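Local atomic coordinates of polysaccharide Lyase Family 6 (Bacteroides cellulosilyticus, PDB entry 6QPS), a protein that probably cleaves the mannuronic acid-rich parts of alginate by lyase chemistry, as a calcium-binding member of polysaccharide lyase family 6. Residues I117-E122 with T162-D167. Residues are numbered along the deposited sequence; the frame is centred on the assembly and turned at random. Where two conformers were deposited one is given.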
loop_
_atom_site.group_PDB
_atom_site.type_symbol
_atom_site.label_atom_id
_atom_site.label_comp_id
_atom_site.label_asym_id
_atom_site.label_seq_id
_atom_site.Cartn_x
_atom_site.Cartn_y
_atom_site.Cartn_z
ATOM N N ILE A 117 9.512 -1.348 14.412
ATOM C CA ILE A 117 10.145 -2.550 13.852
ATOM C C ILE A 117 10.849 -2.127 12.559
ATOM O O ILE A 117 10.210 -1.570 11.653
ATOM C CB ILE A 117 9.119 -3.659 13.551
ATOM C CG1 ILE A 117 8.337 -4.043 14.810
ATOM C CG2 ILE A 117 9.804 -4.874 12.913
ATOM C CD1 ILE A 117 7.193 -5.038 14.538
ATOM N N ASP A 118 12.154 -2.404 12.459
ATOM C CA ASP A 118 12.992 -1.930 11.353
ATOM C C ASP A 118 13.888 -3.075 10.890
ATOM O O ASP A 118 14.440 -3.812 11.715
ATOM C CB ASP A 118 13.825 -0.722 11.816
ATOM C CG ASP A 118 14.325 0.153 10.683
ATOM O OD1 ASP A 118 14.037 -0.110 9.494
ATOM O OD2 ASP A 118 15.043 1.122 11.015
ATOM N N PHE A 119 14.051 -3.189 9.577
ATOM C CA PHE A 119 14.828 -4.261 8.935
ATOM C C PHE A 119 16.279 -3.836 8.640
ATOM O O PHE A 119 16.874 -4.222 7.617
ATOM C CB PHE A 119 14.101 -4.750 7.674
ATOM C CG PHE A 119 12.936 -5.711 7.949
ATOM C CD1 PHE A 119 11.759 -5.270 8.548
ATOM C CD2 PHE A 119 13.002 -7.051 7.580
ATOM C CE1 PHE A 119 10.701 -6.155 8.792
ATOM C CE2 PHE A 119 11.918 -7.927 7.818
ATOM C CZ PHE A 119 10.788 -7.464 8.443
ATOM N N GLN A 120 16.868 -3.082 9.567
ATOM C CA GLN A 120 18.248 -2.636 9.500
ATOM C C GLN A 120 18.785 -2.539 10.923
ATOM O O GLN A 120 18.057 -2.156 11.849
ATOM C CB GLN A 120 18.316 -1.253 8.822
ATOM C CG GLN A 120 19.678 -0.599 8.768
ATOM C CD GLN A 120 19.645 0.769 8.116
ATOM O OE1 GLN A 120 20.255 0.982 7.081
ATOM N NE2 GLN A 120 18.962 1.711 8.753
ATOM N N GLY A 121 20.050 -2.902 11.098
ATOM C CA GLY A 121 20.762 -2.636 12.329
ATOM C C GLY A 121 21.413 -1.275 12.265
ATOM O O GLY A 121 20.719 -0.265 12.092
ATOM N N GLU A 122 22.733 -1.232 12.389
ATOM C CA GLU A 122 23.463 -0.021 12.038
ATOM C C GLU A 122 23.151 0.338 10.587
ATOM O O GLU A 122 22.866 -0.532 9.759
ATOM C CB GLU A 122 24.960 -0.241 12.234
ATOM C CG GLU A 122 25.831 0.997 11.981
ATOM C CD GLU A 122 25.431 2.193 12.848
ATOM O OE1 GLU A 122 24.572 2.976 12.398
ATOM O OE2 GLU A 122 25.956 2.326 13.973
ATOM N N THR A 162 17.006 -6.218 0.958
ATOM C CA THR A 162 16.566 -6.879 -0.264
ATOM C C THR A 162 15.830 -8.175 0.073
ATOM O O THR A 162 16.111 -8.842 1.078
ATOM C CB THR A 162 17.754 -7.213 -1.208
ATOM O OG1 THR A 162 18.686 -8.049 -0.511
ATOM C CG2 THR A 162 18.469 -5.966 -1.698
ATOM N N ASN A 163 14.886 -8.527 -0.797
ATOM C CA ASN A 163 14.257 -9.838 -0.795
ATOM C C ASN A 163 13.575 -10.155 0.527
ATOM O O ASN A 163 13.543 -11.315 0.941
ATOM C CB ASN A 163 15.265 -10.950 -1.119
ATOM C CG ASN A 163 15.973 -10.734 -2.440
ATOM O OD1 ASN A 163 17.143 -10.339 -2.478
ATOM N ND2 ASN A 163 15.263 -10.981 -3.534
ATOM N N ASN A 164 13.002 -9.166 1.205
ATOM C CA ASN A 164 12.243 -9.417 2.421
ATOM C C ASN A 164 10.760 -9.537 2.084
ATOM O O ASN A 164 10.320 -9.190 0.982
ATOM C CB ASN A 164 12.507 -8.308 3.439
ATOM C CG ASN A 164 13.973 -8.285 3.881
ATOM O OD1 ASN A 164 14.572 -9.337 4.133
ATOM N ND2 ASN A 164 14.551 -7.090 3.991
ATOM N N ARG A 165 10.002 -10.094 3.027
ATOM C CA ARG A 165 8.597 -10.405 2.800
ATOM C C ARG A 165 7.772 -10.133 4.051
ATOM O O ARG A 165 8.148 -10.533 5.160
ATOM C CB ARG A 165 8.427 -11.874 2.366
ATOM C CG ARG A 165 6.971 -12.287 2.037
ATOM C CD ARG A 165 6.938 -13.706 1.448
ATOM N NE ARG A 165 5.550 -14.085 1.196
ATOM C CZ ARG A 165 5.056 -15.311 1.293
ATOM N NH1 ARG A 165 5.846 -16.326 1.597
ATOM N NH2 ARG A 165 3.751 -15.507 1.123
ATOM N N ILE A 166 6.646 -9.449 3.859
ATOM C CA ILE A 166 5.611 -9.265 4.878
ATOM C C ILE A 166 4.343 -9.933 4.338
ATOM O O ILE A 166 3.812 -9.494 3.310
ATOM C CB ILE A 166 5.328 -7.771 5.126
ATOM C CG1 ILE A 166 6.615 -6.979 5.412
ATOM C CG2 ILE A 166 4.297 -7.595 6.248
ATOM C CD1 ILE A 166 7.344 -7.369 6.651
ATOM N N ASP A 167 3.837 -10.953 5.024
ATOM C CA ASP A 167 2.694 -11.685 4.483
ATOM C C ASP A 167 1.780 -12.259 5.564
ATOM O O ASP A 167 2.205 -12.635 6.665
ATOM C CB ASP A 167 3.147 -12.814 3.520
ATOM C CG ASP A 167 3.859 -13.953 4.259
ATOM O OD1 ASP A 167 5.075 -13.828 4.511
ATOM O OD2 ASP A 167 3.199 -14.962 4.651
#
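Phe119 reaches Asn164 and Ile166 with its ring alone. From CB, directed at 162-167, the first bond sets CG beside the backbone N and anti to the carbonyl carbon (chi1 -79°), which sends the ring across to the other segment. CD2 comes first: it lies 3.9 Å from ND2 of Asn164 and 4.0 Å from CG of the same amide. Ring and amide are turned 43° apart, so they are neither stacked nor perpendicular, and the two side chains run past each other in opposite directions. The amide is held by backbone groups: its OD1 accepts from Cys130 N and its ND2 donates to Ala127 O, which fixes the flip of the group and leaves the ring a plain van der Waals neighbour. This sits inside the right-handed parallel beta-helix of the PL6 family, where 117-122 begins at the corner turned at Ile117, near the end of strand 115-118, which pairs in parallel with 155-159, while 165-167 pairs likewise with 131-138. Phe119 also touches Ile94, and Ile166 touches Met132. Para to CD2, CE1 is 4.2 Å from CD1 of Ile166. At the tip, CZ meets that same CD1 at 3.9 Å, the methyl coming in obliquely to the ring. With an alanine in place of Phe119, this methyl and the Asn164 amide would probably lose their apolar cover and a gap open between the two segments.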